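Local coordinates for Mgp-operon protein 3 (Mycoplasma pneumoniae, PDB 6RJ1), which serves as a surface-exposed, membrane-anchored cell-adhesion protein (P40/P90), probably acting alongside adhesin P1 in attachment to host cells and possibly recognising sugars, at residues Tyr6-His11 with Asp928-Leu933; Ala889-Ser894 with Ala917-Ile922; Ser936-Ala941 with Ile955-Asn960. All blocks are in the same frame, centred on the assembly; numbering follows the deposited sequence. Where two conformers were deposited one is given.

Interaction 1: residues Tyr6-His11 with Asp928-Leu933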
ATOM      1  N   TYR A   6      15.480 -27.491   5.239  1.00 83.78           N
ATOM      2  CA  TYR A   6      14.984 -26.230   4.675  1.00 83.11           C
ATOM      3  C   TYR A   6      13.545 -26.450   4.233  1.00 83.14           C
ATOM      4  O   TYR A   6      13.276 -27.396   3.496  1.00 83.12           O
ATOM      5  CB  TYR A   6      15.836 -25.765   3.469  1.00 85.18           C
ATOM      6  CG  TYR A   6      17.321 -25.686   3.740  1.00 88.62           C
ATOM      7  CD1 TYR A   6      17.899 -24.521   4.240  1.00 90.02           C
ATOM      8  CD2 TYR A   6      18.156 -26.776   3.494  1.00 90.58           C
ATOM      9  CE1 TYR A   6      19.269 -24.449   4.506  1.00 91.23           C
ATOM     10  CE2 TYR A   6      19.527 -26.715   3.756  1.00 90.25           C
ATOM     11  CZ  TYR A   6      20.078 -25.548   4.260  1.00 97.01           C
ATOM     12  OH  TYR A   6      21.424 -25.478   4.521  1.00 98.08           O
ATOM     13  N   LEU A   7      12.621 -25.601   4.692  1.00 76.30           N
ATOM     14  CA  LEU A   7      11.207 -25.726   4.356  1.00 74.92           C
ATOM     15  C   LEU A   7      10.878 -24.981   3.074  1.00 76.42           C
ATOM     16  O   LEU A   7      11.186 -23.789   2.966  1.00 77.09           O
ATOM     17  CB  LEU A   7      10.359 -25.207   5.530  1.00 74.78           C
ATOM     18  CG  LEU A   7       9.230 -26.086   6.068  1.00 79.21           C
ATOM     19  CD1 LEU A   7       9.667 -27.517   6.258  1.00 79.52           C
ATOM     20  CD2 LEU A   7       8.740 -25.556   7.393  1.00 81.30           C
ATOM     21  N   LEU A   8      10.270 -25.680   2.097  1.00 70.22           N
ATOM     22  CA  LEU A   8       9.867 -25.081   0.826  1.00 69.76           C
ATOM     23  C   LEU A   8       8.375 -25.247   0.591  1.00 73.71           C
ATOM     24  O   LEU A   8       7.827 -26.316   0.852  1.00 73.44           O
ATOM     25  CB  LEU A   8      10.672 -25.616  -0.378  1.00 69.71           C
ATOM     26  CG  LEU A   8      12.162 -25.213  -0.538  1.00 74.49           C
ATOM     27  CD1 LEU A   8      12.735 -25.788  -1.814  1.00 74.65           C
ATOM     28  CD2 LEU A   8      12.366 -23.701  -0.578  1.00 77.48           C
ATOM     29  N   GLN A   9       7.715 -24.179   0.113  1.00 70.26           N
ATOM     30  CA  GLN A   9       6.288 -24.201  -0.171  1.00 70.17           C
ATOM     31  C   GLN A   9       5.983 -24.637  -1.599  1.00 75.19           C
ATOM     32  O   GLN A   9       6.726 -24.312  -2.524  1.00 76.03           O
ATOM     33  CB  GLN A   9       5.678 -22.816   0.077  1.00 71.28           C
ATOM     34  CG  GLN A   9       4.149 -22.807   0.185  1.00 70.19           C
ATOM     35  CD  GLN A   9       3.580 -21.415   0.218  1.00 77.22           C
ATOM     36  OE1 GLN A   9       4.186 -20.475   0.737  1.00 69.10           O
ATOM     37  NE2 GLN A   9       2.386 -21.254  -0.331  1.00 69.72           N
ATOM     38  N   ASP A  10       4.882 -25.382  -1.752  1.00 71.52           N
ATOM     39  CA  ASP A  10       4.252 -25.805  -2.999  1.00 71.27           C
ATOM     40  C   ASP A  10       2.751 -25.785  -2.691  1.00 73.49           C
ATOM     41  O   ASP A  10       2.202 -26.755  -2.140  1.00 72.86           O
ATOM     42  CB  ASP A  10       4.740 -27.174  -3.504  1.00 73.45           C
ATOM     43  CG  ASP A  10       4.186 -27.558  -4.874  1.00 87.43           C
ATOM     44  OD1 ASP A  10       3.721 -26.649  -5.614  1.00 87.09           O
ATOM     45  OD2 ASP A  10       4.226 -28.764  -5.215  1.00 96.43           O
ATOM     46  N   HIS A  11       2.112 -24.645  -3.022  0.50 69.20           N
ATOM     47  CA  HIS A  11       0.714 -24.294  -2.784  0.50 68.88           C
ATOM     48  C   HIS A  11       0.336 -24.404  -1.287  0.50 72.06           C
ATOM     49  O   HIS A  11       0.532 -23.427  -0.559  0.50 71.73           O
ATOM     50  CB  HIS A  11      -0.279 -25.038  -3.709  0.50 69.83           C
ATOM     51  CG  HIS A  11      -1.708 -24.642  -3.462  0.50 73.43           C
ATOM     52  ND1 HIS A  11      -2.679 -25.586  -3.182  0.50 75.13           N
ATOM     53  CD2 HIS A  11      -2.263 -23.407  -3.378  0.50 75.34           C
ATOM     54  CE1 HIS A  11      -3.790 -24.901  -2.955  0.50 74.66           C
ATOM     55  NE2 HIS A  11      -3.593 -23.589  -3.075  0.50 75.07           N
ATOM     56  N   ASP A 928      10.341 -23.580 -14.140  1.00 85.50           N
ATOM     57  CA  ASP A 928       9.498 -23.295 -12.980  1.00 84.35           C
ATOM     58  C   ASP A 928      10.253 -23.616 -11.709  1.00 83.32           C
ATOM     59  O   ASP A 928      10.697 -24.740 -11.523  1.00 82.06           O
ATOM     60  CB  ASP A 928       8.163 -24.046 -13.058  1.00 86.96           C
ATOM     61  CG  ASP A 928       7.279 -23.537 -14.177  1.00105.72           C
ATOM     62  OD1 ASP A 928       6.906 -22.331 -14.144  1.00108.28           O
ATOM     63  OD2 ASP A 928       6.959 -24.336 -15.088  1.00113.04           O
ATOM     64  N   LEU A 929      10.429 -22.615 -10.852  1.00 77.44           N
ATOM     65  CA  LEU A 929      11.191 -22.737  -9.623  1.00 76.40           C
ATOM     66  C   LEU A 929      10.447 -23.399  -8.448  1.00 81.46           C
ATOM     67  O   LEU A 929       9.358 -22.955  -8.070  1.00 80.93           O
ATOM     68  CB  LEU A 929      11.702 -21.349  -9.235  1.00 75.85           C
ATOM     69  CG  LEU A 929      12.495 -21.243  -7.951  1.00 79.56           C
ATOM     70  CD1 LEU A 929      13.957 -21.572  -8.172  1.00 78.74           C
ATOM     71  CD2 LEU A 929      12.350 -19.880  -7.378  1.00 81.56           C
ATOM     72  N   THR A 930      11.076 -24.436  -7.846  1.00 78.36           N
ATOM     73  CA  THR A 930      10.572 -25.127  -6.648  1.00 77.81           C
ATOM     74  C   THR A 930      11.044 -24.332  -5.411  1.00 81.17           C
ATOM     75  O   THR A 930      10.312 -24.204  -4.422  1.00 81.47           O
ATOM     76  CB  THR A 930      11.064 -26.578  -6.625  1.00 81.00           C
ATOM     77  OG1 THR A 930      10.650 -27.225  -7.823  1.00 82.15           O
ATOM     78  CG2 THR A 930      10.567 -27.359  -5.425  1.00 76.10           C
ATOM     79  N   GLY A 931      12.258 -23.804  -5.506  1.00 76.48           N
ATOM     80  CA  GLY A 931      12.882 -23.006  -4.466  1.00 75.77           C
ATOM     81  C   GLY A 931      14.392 -23.027  -4.542  1.00 78.23           C
ATOM     82  O   GLY A 931      14.978 -23.686  -5.402  1.00 75.77           O
ATOM     83  N   ILE A 932      15.018 -22.282  -3.632  1.00 76.07           N
ATOM     84  CA  ILE A 932      16.470 -22.161  -3.508  1.00 76.15           C
ATOM     85  C   ILE A 932      16.910 -22.542  -2.087  1.00 82.25           C
ATOM     86  O   ILE A 932      16.376 -22.017  -1.105  1.00 82.71           O
ATOM     87  CB  ILE A 932      16.965 -20.739  -3.939  1.00 79.01           C
ATOM     88  CG1 ILE A 932      16.539 -20.420  -5.388  1.00 78.78           C
ATOM     89  CG2 ILE A 932      18.497 -20.593  -3.773  1.00 79.98           C
ATOM     90  CD1 ILE A 932      16.342 -19.034  -5.685  1.00 80.61           C
ATOM     91  N   LEU A 933      17.885 -23.458  -1.983  1.00 79.88           N
ATOM     92  CA  LEU A 933      18.416 -23.921  -0.700  1.00 80.16           C
ATOM     93  C   LEU A 933      19.789 -23.322  -0.428  1.00 85.67           C
ATOM     94  O   LEU A 933      20.711 -23.591  -1.203  1.00 84.54           O
ATOM     95  CB  LEU A 933      18.537 -25.458  -0.649  1.00 80.02           C
ATOM     96  CG  LEU A 933      17.346 -26.317  -1.057  1.00 84.84           C
ATOM     97  CD1 LEU A 933      17.728 -27.772  -1.046  1.00 85.05           C
ATOM     98  CD2 LEU A 933      16.150 -26.109  -0.143  1.00 86.90           C
TER

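Interaction 2: residues Ala889-Ser894 with Ala917-Ile922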
ATOM      1  N   ALA A 889      14.057 -15.034 -11.120  1.00 73.73           N
ATOM      2  CA  ALA A 889      15.165 -14.092 -10.989  1.00 72.33           C
ATOM      3  C   ALA A 889      15.410 -13.854  -9.501  1.00 74.87           C
ATOM      4  O   ALA A 889      14.476 -13.949  -8.700  1.00 75.71           O
ATOM      5  CB  ALA A 889      14.832 -12.786 -11.696  1.00 72.93           C
ATOM      6  N   VAL A 890      16.663 -13.600  -9.117  1.00 69.68           N
ATOM      7  CA  VAL A 890      17.019 -13.366  -7.716  1.00 68.83           C
ATOM      8  C   VAL A 890      17.842 -12.072  -7.561  1.00 72.26           C
ATOM      9  O   VAL A 890      18.839 -11.871  -8.269  1.00 71.85           O
ATOM     10  CB  VAL A 890      17.703 -14.594  -7.039  1.00 72.44           C
ATOM     11  CG1 VAL A 890      17.794 -14.425  -5.526  1.00 72.26           C
ATOM     12  CG2 VAL A 890      16.983 -15.896  -7.376  1.00 72.21           C
ATOM     13  N   ILE A 891      17.415 -11.207  -6.626  1.00 68.04           N
ATOM     14  CA  ILE A 891      18.102  -9.958  -6.292  1.00 67.10           C
ATOM     15  C   ILE A 891      18.777 -10.092  -4.918  1.00 73.87           C
ATOM     16  O   ILE A 891      18.189 -10.637  -3.990  1.00 74.40           O
ATOM     17  CB  ILE A 891      17.150  -8.733  -6.389  1.00 68.54           C
ATOM     18  CG1 ILE A 891      16.942  -8.322  -7.866  1.00 67.97           C
ATOM     19  CG2 ILE A 891      17.638  -7.543  -5.532  1.00 68.20           C
ATOM     20  CD1 ILE A 891      15.815  -7.310  -8.147  1.00 71.30           C
ATOM     21  N   THR A 892      20.010  -9.607  -4.802  1.00 71.78           N
ATOM     22  CA  THR A 892      20.752  -9.591  -3.548  1.00 72.09           C
ATOM     23  C   THR A 892      20.786  -8.156  -3.030  1.00 77.17           C
ATOM     24  O   THR A 892      21.099  -7.233  -3.789  1.00 77.76           O
ATOM     25  CB  THR A 892      22.159 -10.181  -3.740  1.00 78.08           C
ATOM     26  OG1 THR A 892      22.022 -11.557  -4.064  1.00 79.64           O
ATOM     27  CG2 THR A 892      23.034 -10.055  -2.493  1.00 74.60           C
ATOM     28  N   VAL A 893      20.467  -7.970  -1.744  1.00 72.93           N
ATOM     29  CA  VAL A 893      20.530  -6.653  -1.123  1.00 72.34           C
ATOM     30  C   VAL A 893      21.647  -6.651  -0.066  1.00 76.77           C
ATOM     31  O   VAL A 893      21.678  -7.515   0.805  1.00 76.12           O
ATOM     32  CB  VAL A 893      19.165  -6.129  -0.617  1.00 75.73           C
ATOM     33  CG1 VAL A 893      19.319  -4.770   0.055  1.00 75.66           C
ATOM     34  CG2 VAL A 893      18.158  -6.030  -1.763  1.00 75.34           C
ATOM     35  N   SER A 894      22.586  -5.709  -0.184  1.00 73.66           N
ATOM     36  CA  SER A 894      23.724  -5.592   0.724  1.00 73.36           C
ATOM     37  C   SER A 894      23.768  -4.213   1.369  1.00 77.30           C
ATOM     38  O   SER A 894      23.265  -3.253   0.795  1.00 76.03           O
ATOM     39  CB  SER A 894      25.025  -5.854  -0.031  1.00 76.99           C
ATOM     40  OG  SER A 894      25.101  -5.127  -1.249  1.00 86.75           O
ATOM     41  N   ALA A 917      20.884  -3.006  -4.159  1.00 75.72           N
ATOM     42  CA  ALA A 917      20.156  -4.110  -4.783  1.00 75.74           C
ATOM     43  C   ALA A 917      20.727  -4.437  -6.147  1.00 80.99           C
ATOM     44  O   ALA A 917      20.885  -3.536  -6.977  1.00 82.94           O
ATOM     45  CB  ALA A 917      18.686  -3.768  -4.909  1.00 76.39           C
ATOM     46  N   VAL A 918      21.045  -5.719  -6.378  1.00 76.00           N
ATOM     47  CA  VAL A 918      21.614  -6.204  -7.639  1.00 75.85           C
ATOM     48  C   VAL A 918      21.099  -7.594  -8.012  1.00 81.38           C
ATOM     49  O   VAL A 918      20.929  -8.444  -7.138  1.00 80.35           O
ATOM     50  CB  VAL A 918      23.177  -6.177  -7.682  1.00 79.05           C
ATOM     51  CG1 VAL A 918      23.718  -4.795  -8.005  1.00 78.35           C
ATOM     52  CG2 VAL A 918      23.805  -6.733  -6.405  1.00 78.99           C
ATOM     53  N   GLN A 919      20.901  -7.829  -9.324  1.00 79.08           N
ATOM     54  CA  GLN A 919      20.533  -9.124  -9.896  1.00 78.48           C
ATOM     55  C   GLN A 919      21.814  -9.950  -9.729  1.00 82.70           C
ATOM     56  O   GLN A 919      22.849  -9.609 -10.302  1.00 82.02           O
ATOM     57  CB  GLN A 919      20.150  -8.957 -11.372  1.00 79.32           C
ATOM     58  CG  GLN A 919      18.666  -9.108 -11.617  1.00 92.81           C
ATOM     59  CD  GLN A 919      18.352 -10.251 -12.556  1.00116.80           C
ATOM     60  OE1 GLN A 919      17.710 -10.054 -13.598  1.00113.14           O
ATOM     61  NE2 GLN A 919      18.786 -11.474 -12.208  1.00108.12           N
ATOM     62  N   ASN A 920      21.765 -10.950  -8.843  1.00 79.81           N
ATOM     63  CA  ASN A 920      22.927 -11.724  -8.409  1.00 79.57           C
ATOM     64  C   ASN A 920      23.482 -12.797  -9.368  1.00 83.47           C
ATOM     65  O   ASN A 920      24.548 -13.331  -9.084  1.00 83.43           O
ATOM     66  CB  ASN A 920      22.642 -12.366  -7.053  1.00 79.09           C
ATOM     67  CG  ASN A 920      21.454 -13.301  -6.975  1.00103.17           C
ATOM     68  OD1 ASN A 920      21.087 -14.002  -7.927  1.00 98.93           O
ATOM     69  ND2 ASN A 920      20.845 -13.356  -5.805  1.00 94.20           N
ATOM     70  N   GLY A 921      22.777 -13.130 -10.443  1.00 79.70           N
ATOM     71  CA  GLY A 921      23.237 -14.167 -11.364  1.00 79.07           C
ATOM     72  C   GLY A 921      22.359 -15.404 -11.404  1.00 83.79           C
ATOM     73  O   GLY A 921      22.496 -16.225 -12.317  1.00 84.12           O
ATOM     74  N   ILE A 922      21.459 -15.560 -10.408  1.00 80.18           N
ATOM     75  CA  ILE A 922      20.516 -16.673 -10.382  1.00 79.84           C
ATOM     76  C   ILE A 922      19.283 -16.183 -11.125  1.00 84.96           C
ATOM     77  O   ILE A 922      18.489 -15.413 -10.585  1.00 85.06           O
ATOM     78  CB  ILE A 922      20.172 -17.209  -8.966  1.00 82.70           C
ATOM     79  CG1 ILE A 922      21.434 -17.575  -8.153  1.00 82.83           C
ATOM     80  CG2 ILE A 922      19.215 -18.401  -9.087  1.00 83.16           C
ATOM     81  CD1 ILE A 922      21.195 -17.922  -6.654  1.00 87.01           C
TER

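Interaction 3: residues Ser936-Ala941 with Ile955-Asn960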
ATOM      1  N   SER A 936      25.328 -23.634   1.966  1.00 94.53           N
ATOM      2  CA  SER A 936      26.431 -23.088   2.758  1.00 95.00           C
ATOM      3  C   SER A 936      26.633 -21.608   2.419  1.00 99.81           C
ATOM      4  O   SER A 936      25.923 -21.058   1.565  1.00 99.41           O
ATOM      5  CB  SER A 936      27.726 -23.876   2.527  1.00 98.30           C
ATOM      6  OG  SER A 936      28.262 -23.673   1.229  1.00107.27           O
ATOM      7  N   ASP A 937      27.614 -20.973   3.083  1.00 97.38           N
ATOM      8  CA  ASP A 937      27.993 -19.581   2.858  1.00 98.01           C
ATOM      9  C   ASP A 937      28.533 -19.412   1.431  1.00100.96           C
ATOM     10  O   ASP A 937      28.367 -18.345   0.830  1.00100.19           O
ATOM     11  CB  ASP A 937      29.057 -19.149   3.894  1.00100.77           C
ATOM     12  CG  ASP A 937      30.347 -19.968   3.900  1.00117.09           C
ATOM     13  OD1 ASP A 937      30.264 -21.217   4.005  1.00119.14           O
ATOM     14  OD2 ASP A 937      31.438 -19.358   3.825  1.00122.87           O
ATOM     15  N   GLU A 938      29.158 -20.491   0.900  1.00 96.51           N
ATOM     16  CA  GLU A 938      29.782 -20.553  -0.420  1.00 95.69           C
ATOM     17  C   GLU A 938      28.880 -21.108  -1.526  1.00 97.05           C
ATOM     18  O   GLU A 938      29.115 -20.784  -2.683  1.00 97.99           O
ATOM     19  CB  GLU A 938      31.083 -21.376  -0.367  1.00 97.15           C
ATOM     20  CG  GLU A 938      32.148 -20.834   0.573  1.00109.60           C
ATOM     21  CD  GLU A 938      33.580 -21.231   0.257  1.00134.43           C
ATOM     22  OE1 GLU A 938      33.812 -22.390  -0.163  1.00126.68           O
ATOM     23  OE2 GLU A 938      34.476 -20.375   0.444  1.00130.63           O
ATOM     24  N   PHE A 939      27.905 -21.976  -1.206  1.00 89.51           N
ATOM     25  CA  PHE A 939      27.067 -22.587  -2.245  1.00 87.06           C
ATOM     26  C   PHE A 939      25.566 -22.557  -1.996  1.00 87.33           C
ATOM     27  O   PHE A 939      25.115 -22.633  -0.852  1.00 87.02           O
ATOM     28  CB  PHE A 939      27.496 -24.037  -2.495  1.00 88.23           C
ATOM     29  CG  PHE A 939      28.868 -24.228  -3.088  1.00 89.13           C
ATOM     30  CD1 PHE A 939      29.980 -24.407  -2.270  1.00 91.80           C
ATOM     31  CD2 PHE A 939      29.044 -24.295  -4.465  1.00 91.01           C
ATOM     32  CE1 PHE A 939      31.248 -24.634  -2.820  1.00 92.47           C
ATOM     33  CE2 PHE A 939      30.314 -24.513  -5.013  1.00 93.43           C
ATOM     34  CZ  PHE A 939      31.406 -24.678  -4.187  1.00 91.37           C
ATOM     35  N   SER A 940      24.798 -22.513  -3.093  1.00 80.87           N
ATOM     36  CA  SER A 940      23.345 -22.537  -3.075  1.00 79.81           C
ATOM     37  C   SER A 940      22.812 -23.434  -4.184  1.00 82.44           C
ATOM     38  O   SER A 940      23.423 -23.532  -5.249  1.00 81.90           O
ATOM     39  CB  SER A 940      22.773 -21.129  -3.183  1.00 82.39           C
ATOM     40  OG  SER A 940      23.141 -20.364  -2.047  1.00 90.85           O
ATOM     41  N   ALA A 941      21.692 -24.120  -3.909  1.00 78.02           N
ATOM     42  CA  ALA A 941      21.036 -25.026  -4.850  1.00 77.33           C
ATOM     43  C   ALA A 941      19.709 -24.443  -5.310  1.00 81.41           C
ATOM     44  O   ALA A 941      18.955 -23.902  -4.502  1.00 80.40           O
ATOM     45  CB  ALA A 941      20.816 -26.379  -4.211  1.00 77.74           C
ATOM     46  N   ILE A 955      23.609 -25.972  -9.085  1.00 87.33           N
ATOM     47  CA  ILE A 955      24.508 -25.506  -8.025  1.00 87.08           C
ATOM     48  C   ILE A 955      25.166 -24.197  -8.463  1.00 91.48           C
ATOM     49  O   ILE A 955      25.689 -24.103  -9.575  1.00 91.42           O
ATOM     50  CB  ILE A 955      25.560 -26.585  -7.611  1.00 89.86           C
ATOM     51  CG1 ILE A 955      24.911 -27.978  -7.315  1.00 90.11           C
ATOM     52  CG2 ILE A 955      26.453 -26.108  -6.450  1.00 89.96           C
ATOM     53  CD1 ILE A 955      23.875 -28.094  -6.104  1.00 95.53           C
ATOM     54  N   TYR A 956      25.151 -23.201  -7.570  1.00 88.07           N
ATOM     55  CA  TYR A 956      25.748 -21.890  -7.792  1.00 88.10           C
ATOM     56  C   TYR A 956      26.773 -21.565  -6.698  1.00 94.00           C
ATOM     57  O   TYR A 956      26.565 -21.918  -5.536  1.00 93.89           O
ATOM     58  CB  TYR A 956      24.652 -20.817  -7.831  1.00 88.71           C
ATOM     59  CG  TYR A 956      23.790 -20.839  -9.078  1.00 89.53           C
ATOM     60  CD1 TYR A 956      22.742 -21.746  -9.209  1.00 91.23           C
ATOM     61  CD2 TYR A 956      23.973 -19.905 -10.094  1.00 90.20           C
ATOM     62  CE1 TYR A 956      21.922 -21.749 -10.339  1.00 92.18           C
ATOM     63  CE2 TYR A 956      23.162 -19.900 -11.231  1.00 91.24           C
ATOM     64  CZ  TYR A 956      22.130 -20.820 -11.346  1.00101.14           C
ATOM     65  OH  TYR A 956      21.304 -20.817 -12.450  1.00106.00           O
ATOM     66  N   LYS A 957      27.882 -20.904  -7.073  1.00 91.56           N
ATOM     67  CA  LYS A 957      28.916 -20.495  -6.128  1.00 91.48           C
ATOM     68  C   LYS A 957      28.661 -19.054  -5.688  1.00 96.13           C
ATOM     69  O   LYS A 957      28.612 -18.151  -6.521  1.00 94.35           O
ATOM     70  CB  LYS A 957      30.311 -20.659  -6.729  1.00 94.13           C
ATOM     71  CG  LYS A 957      31.398 -20.843  -5.677  1.00111.87           C
ATOM     72  CD  LYS A 957      32.383 -19.680  -5.668  1.00119.76           C
ATOM     73  CE  LYS A 957      33.575 -19.941  -4.778  1.00124.95           C
ATOM     74  NZ  LYS A 957      33.240 -19.812  -3.334  1.00132.78           N
ATOM     75  N   ASN A 958      28.460 -18.869  -4.372  1.00 95.64           N
ATOM     76  CA  ASN A 958      28.177 -17.617  -3.666  1.00 96.94           C
ATOM     77  C   ASN A 958      29.466 -16.857  -3.344  1.00102.98           C
ATOM     78  O   ASN A 958      30.258 -17.282  -2.499  1.00102.85           O
ATOM     79  CB  ASN A 958      27.384 -17.905  -2.373  1.00 98.49           C
ATOM     80  CG  ASN A 958      26.756 -16.704  -1.690  1.00119.73           C
ATOM     81  OD1 ASN A 958      27.240 -15.564  -1.755  1.00112.14           O
ATOM     82  ND2 ASN A 958      25.656 -16.948  -0.992  1.00111.98           N
ATOM     83  N   THR A 959      29.648 -15.718  -4.007  1.00100.69           N
ATOM     84  CA  THR A 959      30.807 -14.853  -3.848  1.00101.31           C
ATOM     85  C   THR A 959      30.321 -13.505  -3.294  1.00106.20           C
ATOM     86  O   THR A 959      30.143 -12.533  -4.040  1.00106.26           O
ATOM     87  CB  THR A 959      31.631 -14.834  -5.157  1.00110.28           C
ATOM     88  OG1 THR A 959      31.953 -16.189  -5.516  1.00108.38           O
ATOM     89  CG2 THR A 959      32.916 -14.017  -5.035  1.00109.27           C
ATOM     90  N   ASN A 960      30.059 -13.489  -1.964  1.00102.71           N
ATOM     91  CA  ASN A 960      29.562 -12.351  -1.172  1.00102.31           C
ATOM     92  C   ASN A 960      28.221 -11.787  -1.710  1.00104.59           C
ATOM     93  O   ASN A 960      27.997 -10.571  -1.702  1.00104.62           O
ATOM     94  CB  ASN A 960      30.643 -11.253  -1.021  1.00104.57           C
ATOM     95  CG  ASN A 960      31.783 -11.581  -0.076  1.00129.33           C
ATOM     96  OD1 ASN A 960      32.250 -12.725   0.034  1.00119.88           O
ATOM     97  ND2 ASN A 960      32.269 -10.561   0.618  1.00123.80           N
TER

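Interaction 1: residues Tyr6-His11 with Asp928-Leu933
L8 lays its forked end over the bare backbone of G931, with CD1 3.8 Å and CD2 4.0 Å from the glycine CA. CD1 has a second neighbour, lying 3.8 Å from CD2 of L933. That same L933 methyl reaches CB of Y6 at 3.6 Å, and so fits between the two residues of the N-terminal strand that point toward it. With CG of L8 anti to the carbonyl carbon (chi1 -71°), the fork is carried down onto G931 and L933, and the leucine crosses L933 at a slant.

The segments run nearly antiparallel, at 164°, but their axes stay 6.9 Å apart and the backbones exchange no hydrogen bonds. Apolar side-chain packing, rather than a beta ladder, therefore joins them. G931 also belongs to a classic beta bulge, in which T930 and G931 both face I943.

Strand 6-10 is an edge of a three-stranded antiparallel sheet, and strand 928-933 an edge of a four-stranded one. Y17 of strand 13-17 touches L8, T930 and L933, while W45 of strand 40-48 hydrogen-bonds to Q9 OE1.

Interaction 2: residues Ala889-Ser894 with Ala917-Ile922
The hydroxyl oxygen of T892 is gripped twice: it accepts from N920 ND2 at 2.8 Å, with an N-H...O angle of 164°, and it donates to the carbonyl of G961. T892 OG1 lies in the plane of the N920 amide. The other end of that amide is held as well, since OD1 takes the backbone N-H of I922 in its carbonyl plane at 3.0 Å, forming an Asx turn. Two bonds thus fix the rotation of the N920 side chain.

The turn marks a corner in the chain at G921, and the strands before and after it both pair antiparallel with strand 888-896, the sheet branching here. T892 and V918 form a hydrogen-bonded pair, with T892 N to V918 O at 2.8 Å; N920 N donates to V890 O. Past the corner, V890 N reaches I922 O only weakly.

On the face bearing I891 and V893, A917 CB touches the CG2 methyls of both, at 4.0 Å from I891 and 3.9 Å from V893. V809 of strand 808-815 packs on A917 and V893. V890 and I922 lie side by side, their CG2 atoms 3.8 Å apart.

Interaction 3: residues Ser936-Ala941 with Ile955-Asn960
S940 and Y956 clasp one another through a reciprocal pair of backbone bonds, Y956 N to S940 O at 2.9 Å and S940 N to Y956 O at 3.1 Å. A third bond, from N958 N to E938 O, extends the ladder, although its donor stands well above the carbonyl plane. Just before the strand, S936 OG accepts from F939 N at 3.0 Å in an ST motif that ties the incoming loop to the start of the hairpin arm.

F939 carries the packing. Its CD2 meets I955 CG2 at 3.7 Å and its CE2 meets K957 CG at 3.9 Å, both approaching obliquely. Bends at chi2 and chi4 (-75°) carry the K957 ammonium over the ring, 24° off its normal, but NZ is 5.6 Å from the ring centroid and the cation-pi attraction is weak at most. E938 runs alongside this lysine; its OE2 stays 4.0 Å from NZ, beyond a salt bridge. I955 CD1 turns to A941 CB.

This antiparallel hairpin occupies the middle of a four-stranded meander. F963 of strand 962-965 packs against S940, Y956 and N958, whereas helix 967-974 covers the opposite face, L969 touching F939 and I955, and V973 touching I955.

Overall arrangement
Interaction 1 is a long-range side-chain contact between separate sheets, whereas interactions 2 and 3 are local antiparallel pairings. Interaction 1 reaches the sheet of interaction 3 through strand 928-933, the neighbour of 939-945, probably linked to it by a hydrogen bond from L933 N to A941 O at 2.8 Å; the contact centres lie about 17 Å apart. Interaction 2, nested along the chain inside the loop closed by interaction 1, packs against it where I932 CD1 meets V890 CG2 at 3.6 Å. Interactions 2 and 3 have the closest centres, about 13 Å apart; I922 CG1 lies 4.0 Å from Y956 CD2, and G961 bonds to both T892 and N958.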